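Local atomic coordinates of phenazine-1-carboxylate N-methyltransferase (PDB entry 2IP2), a protein that transfers a methyl group from S-adenosyl-L-methionine to phenazine-1-carboxylate, producing 5-methylphenazine-1-carboxylate on the pathway to the blue virulence pigment pyocyanin. Residues A[106-111]-A[125-130]; A[27-32]-A[98-103]; A[220-225]-A[229-234]; A[235-240]-A[256-261]. All coordinates share one frame; numbering follows the deposited sequence.

Contact 1 (A[106-111]-A[125-130]); sequences FHAAWT and ELAFGE
Ala108 and Ala127 bring helix 105-109 and helix 123-128 together near their ends, and small side chains are what permit the close approach: the CA atoms of Ala109 and Ala127 are 5.6 Å apart. In the tight part, the Ala127 methyl presses on the backbone rather than on a side chain, with CB 3.5 Å from Ala108 O and 4.2 Å from Ala109 CA. The two methyls are less intimate, Ala108 CB to Ala127 CB being 4.3 Å. Beside them the Phe128 ring swings in with CG anti to its own carbonyl carbon (chi1 -75°), which carries CE2 to 3.7 Å and CZ to 3.8 Å from Ala108 CB, an oblique approach. The contact is van der Waals packing throughout, partly of a methyl against a carbonyl oxygen, with 137 Å² buried in all. On its loose side the chain leaves the helix at Gly129, an exposed residue with positive phi (74°), and Glu130 turns off to pair with Arg138. Phe128 also stacks on Phe124. This helix-helix contact lies beside the dimer interface, where His107 and Thr111 hydrogen-bond to the second subunit; Phe106 and Trp110 pack against helix 282-295, and Leu126 rests on helix 113-119.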
loop_
_atom_site.group_PDB
_atom_site.type_symbol
_atom_site.label_atom_id
_atom_site.label_comp_id
_atom_site.label_asym_id
_atom_site.label_seq_id
_atom_site.Cartn_x
_atom_site.Cartn_y
_atom_site.Cartn_z
ATOM N N PHE A 106 1.911 -4.895 -12.675
ATOM C CA PHE A 106 2.199 -5.500 -11.357
ATOM C C PHE A 106 1.069 -5.425 -10.323
ATOM O O PHE A 106 1.009 -6.237 -9.385
ATOM C CB PHE A 106 3.488 -4.986 -10.791
ATOM C CG PHE A 106 4.705 -5.452 -11.566
ATOM C CD1 PHE A 106 4.675 -6.672 -12.305
ATOM C CD2 PHE A 106 5.884 -4.684 -11.527
ATOM C CE1 PHE A 106 5.870 -7.131 -12.971
ATOM C CE2 PHE A 106 7.044 -5.104 -12.200
ATOM C CZ PHE A 106 7.051 -6.340 -12.883
ATOM N N HIS A 107 0.176 -4.473 -10.495
ATOM C CA HIS A 107 -1.080 -4.479 -9.691
ATOM C C HIS A 107 -1.907 -5.728 -10.060
ATOM O O HIS A 107 -2.458 -6.423 -9.188
ATOM C CB HIS A 107 -1.905 -3.230 -10.001
ATOM C CG HIS A 107 -3.233 -3.189 -9.294
ATOM N ND1 HIS A 107 -3.360 -2.822 -7.969
ATOM C CD2 HIS A 107 -4.489 -3.464 -9.731
ATOM C CE1 HIS A 107 -4.641 -2.884 -7.607
ATOM N NE2 HIS A 107 -5.345 -3.270 -8.662
ATOM N N ALA A 108 -2.005 -6.005 -11.365
ATOM C CA ALA A 108 -2.635 -7.252 -11.779
ATOM C C ALA A 108 -1.943 -8.476 -11.212
ATOM O O ALA A 108 -2.602 -9.435 -10.762
ATOM C CB ALA A 108 -2.635 -7.336 -13.311
ATOM N N ALA A 109 -0.619 -8.455 -11.234
ATOM C CA ALA A 109 0.234 -9.600 -10.748
ATOM C C ALA A 109 0.043 -9.893 -9.285
ATOM O O ALA A 109 0.161 -11.075 -8.806
ATOM C CB ALA A 109 1.713 -9.285 -10.995
ATOM N N TRP A 110 -0.134 -8.810 -8.529
ATOM C CA TRP A 110 -0.248 -8.931 -7.095
ATOM C C TRP A 110 -1.655 -9.217 -6.616
ATOM O O TRP A 110 -1.906 -9.392 -5.409
ATOM C CB TRP A 110 0.330 -7.674 -6.410
ATOM C CG TRP A 110 1.751 -7.733 -6.143
ATOM C CD1 TRP A 110 2.780 -7.223 -6.900
ATOM C CD2 TRP A 110 2.355 -8.276 -4.951
ATOM N NE1 TRP A 110 3.997 -7.443 -6.256
ATOM C CE2 TRP A 110 3.752 -8.067 -5.057
ATOM C CE3 TRP A 110 1.838 -8.938 -3.818
ATOM C CZ2 TRP A 110 4.653 -8.496 -4.087
ATOM C CZ3 TRP A 110 2.765 -9.403 -2.835
ATOM C CH2 TRP A 110 4.142 -9.167 -2.995
ATOM N N THR A 111 -2.612 -9.266 -7.533
ATOM C CA THR A 111 -3.982 -9.619 -7.138
ATOM C C THR A 111 -4.049 -11.109 -6.677
ATOM O O THR A 111 -4.455 -11.365 -5.565
ATOM C CB THR A 111 -4.969 -9.243 -8.253
ATOM O OG1 THR A 111 -4.941 -7.824 -8.337
ATOM C CG2 THR A 111 -6.406 -9.739 -7.968
ATOM N N GLU A 125 2.123 -14.632 -13.833
ATOM C CA GLU A 125 1.696 -15.758 -14.690
ATOM C C GLU A 125 0.231 -16.139 -14.421
ATOM O O GLU A 125 -0.565 -16.415 -15.376
ATOM C CB GLU A 125 2.613 -16.943 -14.446
ATOM C CG GLU A 125 2.213 -18.138 -15.406
ATOM C CD GLU A 125 3.282 -19.179 -15.544
ATOM O OE1 GLU A 125 4.406 -18.970 -15.060
ATOM O OE2 GLU A 125 2.977 -20.197 -16.182
ATOM N N LEU A 126 -0.166 -16.180 -13.129
ATOM C CA LEU A 126 -1.585 -16.413 -12.842
ATOM C C LEU A 126 -2.503 -15.384 -13.492
ATOM O O LEU A 126 -3.536 -15.748 -14.072
ATOM C CB LEU A 126 -1.853 -16.539 -11.345
ATOM C CG LEU A 126 -1.185 -17.766 -10.680
ATOM C CD1 LEU A 126 -1.378 -17.590 -9.155
ATOM C CD2 LEU A 126 -1.804 -19.117 -11.138
ATOM N N ALA A 127 -2.132 -14.104 -13.374
ATOM C CA ALA A 127 -2.927 -12.974 -13.872
ATOM C C ALA A 127 -3.018 -12.927 -15.409
ATOM O O ALA A 127 -4.052 -12.552 -15.959
ATOM C CB ALA A 127 -2.320 -11.650 -13.406
ATOM N N PHE A 128 -1.920 -13.238 -16.083
ATOM C CA PHE A 128 -1.857 -12.955 -17.555
ATOM C C PHE A 128 -1.934 -14.266 -18.355
ATOM O O PHE A 128 -2.115 -14.258 -19.597
ATOM C CB PHE A 128 -0.603 -12.119 -17.888
ATOM C CG PHE A 128 -0.740 -10.670 -17.487
ATOM C CD1 PHE A 128 -1.312 -9.738 -18.355
ATOM C CD2 PHE A 128 -0.287 -10.229 -16.241
ATOM C CE1 PHE A 128 -1.482 -8.398 -17.973
ATOM C CE2 PHE A 128 -0.456 -8.929 -15.833
ATOM C CZ PHE A 128 -1.042 -7.972 -16.697
ATOM N N GLY A 129 -1.771 -15.386 -17.659
ATOM C CA GLY A 129 -1.821 -16.696 -18.326
ATOM C C GLY A 129 -0.558 -16.941 -19.142
ATOM O O GLY A 129 -0.578 -17.715 -20.122
ATOM N N GLU A 130 0.525 -16.291 -18.746
ATOM C CA GLU A 130 1.766 -16.246 -19.519
ATOM C C GLU A 130 2.927 -15.784 -18.635
ATOM O O GLU A 130 2.748 -14.852 -17.814
ATOM C CB GLU A 130 1.585 -15.232 -20.666
ATOM C CG GLU A 130 2.696 -15.239 -21.652
ATOM C CD GLU A 130 2.525 -14.188 -22.773
ATOM O OE1 GLU A 130 1.666 -13.313 -22.681
ATOM O OE2 GLU A 130 3.278 -14.236 -23.755
#

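Contact 2 (A[27-32]-A[98-103]); sequences VATRLG and MVLFYG
Leu100 and Thr29 lose the most surface here, 59 and 57 Å², with Val99 next at 33 Å². Thr29 touches both of the others and offers a different branch to each. Its methyl CG2, anti to the backbone N, reaches Leu100 CD2 at 3.8 Å, while OG1, beside that N (chi1 -54°), comes 3.5 Å from Val99 CG1. This last approach is van der Waals only: OG1 is hydrogen-bonded to Val25 O, one turn back in its own helix, so the buried hydroxyl has its polar partner there. Thr29 CB adds a 3.7 Å contact with the same Val99 CG1. Leu100 reaches across mainly through one branch, CD2, which fits against the helix backbone 3.7 Å from Arg30 N and 3.9 Å from Arg30 CG. Arg30 thus takes part through its backbone N and the CG methylene; bends at its second and third torsions turn the guanidinium aside, where NH2 forms a salt bridge with Glu115 of the second subunit and NH1 bonds Tyr26 OH. Just beyond, Gly32 closes the first helix in a Schellman motif, with its N 3.0 Å from Thr29 O. The contact joins the end of the long helix 6-30, in the dimerisation region, to helix 96-102 close to the second subunit; Leu88 touches both Thr29 and Val99, and helix 55-67 packs on Val27 and Ala28.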
loop_
_atom_site.group_PDB
_atom_site.type_symbol
_atom_site.label_atom_id
_atom_site.label_comp_id
_atom_site.label_asym_id
_atom_site.label_seq_id
_atom_site.Cartn_x
_atom_site.Cartn_y
_atom_site.Cartn_z
ATOM N N VAL A 27 -2.994 7.159 -9.757
ATOM C CA VAL A 27 -3.922 8.044 -10.363
ATOM C C VAL A 27 -3.340 9.407 -10.674
ATOM O O VAL A 27 -3.504 9.919 -11.789
ATOM C CB VAL A 27 -5.205 8.161 -9.502
ATOM C CG1 VAL A 27 -6.094 9.309 -10.050
ATOM C CG2 VAL A 27 -6.014 6.812 -9.461
ATOM N N ALA A 28 -2.689 10.036 -9.712
ATOM C CA ALA A 28 -2.058 11.352 -9.970
ATOM C C ALA A 28 -1.092 11.251 -11.172
ATOM O O ALA A 28 -0.991 12.193 -11.986
ATOM C CB ALA A 28 -1.266 11.822 -8.704
ATOM N N THR A 29 -0.388 10.112 -11.252
ATOM C CA THR A 29 0.567 9.854 -12.349
ATOM C C THR A 29 -0.131 9.676 -13.713
ATOM O O THR A 29 0.223 10.368 -14.674
ATOM C CB THR A 29 1.562 8.700 -11.993
ATOM O OG1 THR A 29 2.177 9.044 -10.758
ATOM C CG2 THR A 29 2.702 8.563 -13.125
ATOM N N ARG A 30 -1.078 8.768 -13.817
ATOM C CA ARG A 30 -1.874 8.564 -15.035
ATOM C C ARG A 30 -2.481 9.888 -15.496
ATOM O O ARG A 30 -2.496 10.163 -16.682
ATOM C CB ARG A 30 -3.105 7.704 -14.746
ATOM C CG ARG A 30 -3.052 6.233 -14.860
ATOM C CD ARG A 30 -3.419 5.706 -16.274
ATOM N NE ARG A 30 -4.826 5.865 -16.712
ATOM C CZ ARG A 30 -5.818 4.988 -16.533
ATOM N NH1 ARG A 30 -5.659 3.854 -15.836
ATOM N NH2 ARG A 30 -7.014 5.266 -17.044
ATOM N N LEU A 31 -2.991 10.690 -14.562
ATOM C CA LEU A 31 -3.617 11.975 -14.932
ATOM C C LEU A 31 -2.622 13.103 -15.289
ATOM O O LEU A 31 -3.057 14.164 -15.799
ATOM C CB LEU A 31 -4.529 12.450 -13.816
ATOM C CG LEU A 31 -5.763 11.560 -13.595
ATOM C CD1 LEU A 31 -6.587 12.261 -12.554
ATOM C CD2 LEU A 31 -6.576 11.239 -14.898
ATOM N N GLY A 32 -1.344 12.882 -15.014
ATOM C CA GLY A 32 -0.276 13.875 -15.279
ATOM C C GLY A 32 -0.413 15.137 -14.424
ATOM O O GLY A 32 0.026 16.211 -14.811
ATOM N N MET A 98 7.852 3.915 -14.141
ATOM C CA MET A 98 7.851 2.807 -13.145
ATOM C C MET A 98 6.503 2.771 -12.389
ATOM O O MET A 98 5.851 1.710 -12.286
ATOM C CB MET A 98 9.023 2.942 -12.162
ATOM C CG MET A 98 9.158 1.756 -11.203
ATOM S SD MET A 98 10.070 2.150 -9.721
ATOM C CE MET A 98 8.812 3.204 -8.965
ATOM N N VAL A 99 6.046 3.927 -11.926
ATOM C CA VAL A 99 4.721 4.011 -11.232
ATOM C C VAL A 99 3.583 3.423 -12.088
ATOM O O VAL A 99 2.721 2.663 -11.610
ATOM C CB VAL A 99 4.390 5.481 -10.818
ATOM C CG1 VAL A 99 2.909 5.637 -10.343
ATOM C CG2 VAL A 99 5.414 6.005 -9.734
ATOM N N LEU A 100 3.575 3.794 -13.368
ATOM C CA LEU A 100 2.524 3.338 -14.299
ATOM C C LEU A 100 2.566 1.835 -14.491
ATOM O O LEU A 100 1.533 1.192 -14.362
ATOM C CB LEU A 100 2.593 4.069 -15.652
ATOM C CG LEU A 100 2.281 5.592 -15.615
ATOM C CD1 LEU A 100 2.596 6.229 -17.004
ATOM C CD2 LEU A 100 0.835 5.865 -15.076
ATOM N N PHE A 101 3.758 1.280 -14.742
ATOM C CA PHE A 101 3.899 -0.174 -14.959
ATOM C C PHE A 101 3.542 -0.924 -13.684
ATOM O O PHE A 101 2.820 -1.914 -13.681
ATOM C CB PHE A 101 5.323 -0.513 -15.409
ATOM C CG PHE A 101 5.422 -1.887 -16.026
ATOM C CD1 PHE A 101 5.544 -3.000 -15.208
ATOM C CD2 PHE A 101 5.285 -2.061 -17.393
ATOM C CE1 PHE A 101 5.621 -4.304 -15.748
ATOM C CE2 PHE A 101 5.342 -3.356 -17.959
ATOM C CZ PHE A 101 5.515 -4.480 -17.109
ATOM N N TYR A 102 3.952 -0.371 -12.557
ATOM C CA TYR A 102 3.703 -1.062 -11.276
ATOM C C TYR A 102 2.226 -1.043 -10.924
ATOM O O TYR A 102 1.678 -2.013 -10.373
ATOM C CB TYR A 102 4.513 -0.366 -10.223
ATOM C CG TYR A 102 5.972 -0.815 -10.165
ATOM C CD1 TYR A 102 6.659 -1.310 -11.289
ATOM C CD2 TYR A 102 6.652 -0.742 -8.981
ATOM C CE1 TYR A 102 8.023 -1.748 -11.172
ATOM C CE2 TYR A 102 8.000 -1.170 -8.856
ATOM C CZ TYR A 102 8.660 -1.642 -9.935
ATOM O OH TYR A 102 9.997 -2.016 -9.781
ATOM N N GLY A 103 1.565 0.053 -11.314
ATOM C CA GLY A 103 0.112 0.222 -11.074
ATOM C C GLY A 103 -0.796 -0.436 -12.096
ATOM O O GLY A 103 -2.018 -0.406 -11.942
#

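Contact 3 (A[220-225]-A[229-234]); sequences SLVGGD and EVPSNG
Glu229 N donates to Asp225 O at 3.0 Å, with an N-H...O angle of 158° and a C=O...N angle of 160°, a nearly straight bond that closes a short backbone loop of three intervening residues. Within that loop Asp225 OD1 accepts from Leu227 N, two residues on, as in an Asx turn. The Glu229 O also lies 3.2 Å from Asp225 O, but two acceptors cannot bond. The side chain of Val230 points away from strand 219-223 and packs on Ala261 of helix 248-261. Pro231 turns back: its CG meets Val222 CG1 at 4.1 Å, the two side chains running past one another in opposite directions, and both also touch Val195 in the next strand. Here the fold becomes evident: strand 219-223 is an edge strand of the seven-stranded sheet of the Rossmann-like class I methyltransferase domain, hydrogen-bonded through Val222 to Met196 and to Asp198, the latter predicted to bind S-adenosyl-L-methionine. Val222 is modelled nearly eclipsed (chi1 3°), so the placing of its methyls deserves caution. Beyond the proline, Asn233 takes positive phi and packs on Ala263, and Gly234 leads into the following strand.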
loop_
_atom_site.group_PDB
_atom_site.type_symbol
_atom_site.label_atom_id
_atom_site.label_comp_id
_atom_site.label_asym_id
_atom_site.label_seq_id
_atom_site.Cartn_x
_atom_site.Cartn_y
_atom_site.Cartn_z
ATOM N N SER A 220 31.829 -0.631 -28.013
ATOM C CA SER A 220 31.377 -1.574 -29.030
ATOM C C SER A 220 30.511 -2.634 -28.378
ATOM O O SER A 220 30.547 -2.784 -27.136
ATOM C CB SER A 220 32.588 -2.220 -29.718
ATOM O OG SER A 220 33.444 -2.870 -28.783
ATOM N N LEU A 221 29.745 -3.361 -29.196
ATOM C CA LEU A 221 28.936 -4.465 -28.728
ATOM C C LEU A 221 29.541 -5.782 -29.188
ATOM O O LEU A 221 30.043 -5.885 -30.304
ATOM C CB LEU A 221 27.491 -4.382 -29.240
ATOM C CG LEU A 221 26.702 -3.066 -29.256
ATOM C CD1 LEU A 221 25.214 -3.283 -29.676
ATOM C CD2 LEU A 221 26.731 -2.443 -27.876
ATOM N N VAL A 222 29.468 -6.811 -28.362
ATOM C CA VAL A 222 29.769 -8.153 -28.878
ATOM C C VAL A 222 28.675 -9.174 -28.566
ATOM O O VAL A 222 28.064 -9.118 -27.502
ATOM C CB VAL A 222 31.239 -8.645 -28.593
ATOM C CG1 VAL A 222 32.028 -7.692 -27.802
ATOM C CG2 VAL A 222 31.330 -10.138 -28.109
ATOM N N GLY A 223 28.385 -10.048 -29.542
ATOM C CA GLY A 223 27.379 -11.091 -29.352
ATOM C C GLY A 223 28.149 -12.341 -28.958
ATOM O O GLY A 223 29.150 -12.678 -29.592
ATOM N N GLY A 224 27.711 -13.018 -27.913
ATOM C CA GLY A 224 28.431 -14.183 -27.467
ATOM C C GLY A 224 27.816 -14.685 -26.194
ATOM O O GLY A 224 26.938 -14.027 -25.618
ATOM N N ASP A 225 28.268 -15.850 -25.744
ATOM C CA ASP A 225 27.714 -16.422 -24.526
ATOM C C ASP A 225 28.757 -16.232 -23.451
ATOM O O ASP A 225 29.876 -16.736 -23.556
ATOM C CB ASP A 225 27.329 -17.905 -24.742
ATOM C CG ASP A 225 27.090 -18.681 -23.424
ATOM O OD1 ASP A 225 27.000 -18.090 -22.316
ATOM O OD2 ASP A 225 27.010 -19.936 -23.520
ATOM N N GLU A 229 32.740 -17.401 -22.963
ATOM C CA GLU A 229 33.763 -16.399 -23.239
ATOM C C GLU A 229 33.334 -14.988 -22.849
ATOM O O GLU A 229 32.176 -14.630 -23.045
ATOM C CB GLU A 229 34.139 -16.455 -24.724
ATOM C CG GLU A 229 35.569 -16.084 -25.037
ATOM C CD GLU A 229 35.909 -16.272 -26.528
ATOM O OE1 GLU A 229 35.075 -15.909 -27.395
ATOM O OE2 GLU A 229 37.022 -16.763 -26.825
ATOM N N VAL A 230 34.271 -14.186 -22.337
ATOM C CA VAL A 230 34.043 -12.726 -22.211
ATOM C C VAL A 230 35.193 -11.923 -22.822
ATOM O O VAL A 230 36.296 -12.427 -22.867
ATOM C CB VAL A 230 33.839 -12.246 -20.742
ATOM C CG1 VAL A 230 32.630 -12.953 -20.079
ATOM C CG2 VAL A 230 35.132 -12.373 -19.920
ATOM N N PRO A 231 34.925 -10.689 -23.299
ATOM C CA PRO A 231 35.968 -9.796 -23.834
ATOM C C PRO A 231 37.144 -9.622 -22.865
ATOM O O PRO A 231 36.956 -9.550 -21.622
ATOM C CB PRO A 231 35.226 -8.459 -24.085
ATOM C CG PRO A 231 33.766 -8.851 -24.273
ATOM C CD PRO A 231 33.573 -10.090 -23.396
ATOM N N SER A 232 38.353 -9.608 -23.442
ATOM C CA SER A 232 39.589 -9.665 -22.655
ATOM C C SER A 232 40.165 -8.298 -22.255
ATOM O O SER A 232 39.864 -7.241 -22.865
ATOM C CB SER A 232 40.678 -10.482 -23.388
ATOM O OG SER A 232 40.519 -11.873 -23.179
ATOM N N ASN A 233 41.043 -8.360 -21.252
ATOM C CA ASN A 233 41.896 -7.229 -20.843
ATOM C C ASN A 233 41.145 -6.034 -20.241
ATOM O O ASN A 233 41.662 -4.925 -20.237
ATOM C CB ASN A 233 42.797 -6.740 -22.052
ATOM C CG ASN A 233 44.106 -6.096 -21.567
ATOM O OD1 ASN A 233 44.673 -6.547 -20.550
ATOM N ND2 ASN A 233 44.579 -5.032 -22.264
ATOM N N GLY A 234 39.929 -6.264 -19.732
ATOM C CA GLY A 234 39.135 -5.205 -19.128
ATOM C C GLY A 234 39.732 -4.884 -17.776
ATOM O O GLY A 234 40.189 -5.777 -17.088
#

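Contact 4 (A[235-240]-A[256-261]); sequences DIYLLS and GNCREA
Tyr237 projects from strand 236-240 onto Cys258 and Ala261 of the helix that follows, within the beta-alpha-beta unit formed by strand 236-240, helix 248-261 and strand 267-272. The local axes of strand and helix are 9.9 Å apart and run at 168°, nearly antiparallel, as the return leg of such a crossover requires. From the strand, Tyr237 CB is directed toward the helix, and CG, anti to the carbonyl carbon (chi1 -77°), sets the ring along the helix's inner side. CD2 is the first ring atom to meet it, 4.0 Å from Cys258 SG. The sulfur stands 5.0 Å from the ring centroid and 54° off its normal, an oblique sulfur-aromatic contact that is neither centred over the ring nor lying in its plane. Further out, CZ is 4.4 Å from Ala261 CB, and OH is 3.8 Å from the same methyl. The hydroxyl also passes 3.6 Å from Ala261 O without bonding it; its hydrogen bonds are with Pro231 O and Gly234 N in the loop leading into the strand, so the ring is held at its tip as well as packed along its length. Val268 of the neighbouring strand touches Tyr237, Leu239 and Cys258 alike, which places all three in the layer between helix and sheet. Cys258 SG is thus shared: besides the ring it touches CD1 of Leu239, two residues on from the tyrosine, at 4.1 Å.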
loop_
_atom_site.group_PDB
_atom_site.type_symbol
_atom_site.label_atom_id
_atom_site.label_comp_id
_atom_site.label_asym_id
_atom_site.label_seq_id
_atom_site.Cartn_x
_atom_site.Cartn_y
_atom_site.Cartn_z
ATOM N N ASP A 235 39.729 -3.613 -17.409
ATOM C CA ASP A 235 40.041 -3.179 -16.035
ATOM C C ASP A 235 38.874 -3.433 -15.073
ATOM O O ASP A 235 39.084 -3.808 -13.904
ATOM C CB ASP A 235 40.438 -1.697 -16.001
ATOM C CG ASP A 235 41.670 -1.408 -16.877
ATOM O OD1 ASP A 235 42.681 -2.145 -16.727
ATOM O OD2 ASP A 235 41.586 -0.483 -17.696
ATOM N N ILE A 236 37.653 -3.214 -15.567
ATOM C CA ILE A 236 36.462 -3.365 -14.707
ATOM C C ILE A 236 35.424 -4.257 -15.442
ATOM O O ILE A 236 35.022 -3.930 -16.578
ATOM C CB ILE A 236 35.850 -1.986 -14.367
ATOM C CG1 ILE A 236 36.848 -1.135 -13.577
ATOM C CG2 ILE A 236 34.548 -2.186 -13.552
ATOM C CD1 ILE A 236 36.572 0.360 -13.585
ATOM N N TYR A 237 35.017 -5.354 -14.802
ATOM C CA TYR A 237 33.985 -6.295 -15.324
ATOM C C TYR A 237 32.728 -6.108 -14.475
ATOM O O TYR A 237 32.712 -6.460 -13.304
ATOM C CB TYR A 237 34.452 -7.751 -15.234
ATOM C CG TYR A 237 35.452 -8.009 -16.360
ATOM C CD1 TYR A 237 36.742 -7.450 -16.313
ATOM C CD2 TYR A 237 35.081 -8.776 -17.473
ATOM C CE1 TYR A 237 37.631 -7.664 -17.393
ATOM C CE2 TYR A 237 35.968 -8.995 -18.530
ATOM C CZ TYR A 237 37.237 -8.430 -18.476
ATOM O OH TYR A 237 38.105 -8.619 -19.555
ATOM N N LEU A 238 31.695 -5.569 -15.111
ATOM C CA LEU A 238 30.424 -5.220 -14.432
ATOM C C LEU A 238 29.484 -6.373 -14.655
ATOM O O LEU A 238 29.238 -6.761 -15.811
ATOM C CB LEU A 238 29.877 -3.983 -15.122
ATOM C CG LEU A 238 30.790 -2.767 -15.089
ATOM C CD1 LEU A 238 30.396 -1.839 -16.249
ATOM C CD2 LEU A 238 30.869 -2.122 -13.710
ATOM N N LEU A 239 28.958 -6.925 -13.551
ATOM C CA LEU A 239 28.019 -8.031 -13.521
ATOM C C LEU A 239 26.736 -7.494 -12.862
ATOM O O LEU A 239 26.595 -7.574 -11.654
ATOM C CB LEU A 239 28.601 -9.210 -12.665
ATOM C CG LEU A 239 29.472 -10.236 -13.413
ATOM C CD1 LEU A 239 30.553 -9.563 -14.272
ATOM C CD2 LEU A 239 30.101 -11.286 -12.442
ATOM N N SER A 240 25.862 -6.873 -13.665
ATOM C CA SER A 240 24.712 -6.139 -13.121
ATOM C C SER A 240 23.499 -6.998 -13.319
ATOM O O SER A 240 23.148 -7.348 -14.464
ATOM C CB SER A 240 24.545 -4.790 -13.834
ATOM O OG SER A 240 23.333 -4.110 -13.480
ATOM N N GLY A 256 35.053 -17.436 -13.570
ATOM C CA GLY A 256 36.342 -17.939 -14.110
ATOM C C GLY A 256 36.701 -17.287 -15.430
ATOM O O GLY A 256 37.873 -16.899 -15.672
ATOM N N ASN A 257 35.686 -17.154 -16.291
ATOM C CA ASN A 257 35.808 -16.362 -17.538
ATOM C C ASN A 257 36.320 -14.948 -17.285
ATOM O O ASN A 257 37.293 -14.497 -17.918
ATOM C CB ASN A 257 34.499 -16.372 -18.337
ATOM C CG ASN A 257 34.220 -17.719 -18.992
ATOM O OD1 ASN A 257 35.118 -18.585 -19.088
ATOM N ND2 ASN A 257 32.973 -17.929 -19.392
ATOM N N CYS A 258 35.692 -14.257 -16.339
ATOM C CA CYS A 258 36.182 -12.946 -15.922
ATOM C C CYS A 258 37.624 -12.988 -15.352
ATOM O O CYS A 258 38.447 -12.175 -15.736
ATOM C CB CYS A 258 35.225 -12.311 -14.900
ATOM S SG CYS A 258 33.566 -12.005 -15.641
ATOM N N ARG A 259 37.904 -13.952 -14.473
ATOM C CA ARG A 259 39.150 -13.995 -13.720
ATOM C C ARG A 259 40.356 -14.131 -14.654
ATOM O O ARG A 259 41.400 -13.518 -14.435
ATOM C CB ARG A 259 39.145 -15.176 -12.743
ATOM C CG ARG A 259 40.228 -15.156 -11.643
ATOM C CD ARG A 259 40.133 -16.463 -10.785
ATOM N NE ARG A 259 40.109 -17.659 -11.654
ATOM C CZ ARG A 259 39.120 -18.553 -11.779
ATOM N NH1 ARG A 259 37.963 -18.453 -11.102
ATOM N NH2 ARG A 259 39.287 -19.567 -12.633
ATOM N N GLU A 260 40.166 -14.925 -15.684
ATOM C CA GLU A 260 41.194 -15.202 -16.650
ATOM C C GLU A 260 41.299 -14.141 -17.738
ATOM O O GLU A 260 42.338 -14.026 -18.363
ATOM C CB GLU A 260 40.933 -16.561 -17.288
ATOM C CG GLU A 260 41.251 -17.736 -16.391
ATOM C CD GLU A 260 42.307 -17.423 -15.322
ATOM O OE1 GLU A 260 43.523 -17.484 -15.626
ATOM O OE2 GLU A 260 41.917 -17.129 -14.160
ATOM N N ALA A 261 40.238 -13.374 -17.968
ATOM C CA ALA A 261 40.214 -12.414 -19.089
ATOM C C ALA A 261 40.721 -11.047 -18.706
ATOM O O ALA A 261 41.307 -10.328 -19.527
ATOM C CB ALA A 261 38.811 -12.313 -19.648
#

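In the fold
Along the chain contact 2 closes before contact 1 opens, and contacts 3 and 4 follow, so none is nested in another. Contacts 1 and 2 have centres about 18 Å apart and are joined through successive helices 96-102 and 105-109, where Phe106 N probably bonds Phe101 O; both touch the second subunit, so the dimer interface is not confined to helix 6-30. Contacts 3 and 4, with centres about 10 Å apart, belong to the cofactor-binding domain, share its central sheet, and meet through a probable hydrogen bond of Asn233 N to Ala261 O. About 38 Å separates the centre of contact 2 from those of contacts 3 and 4, across the centre of the chain.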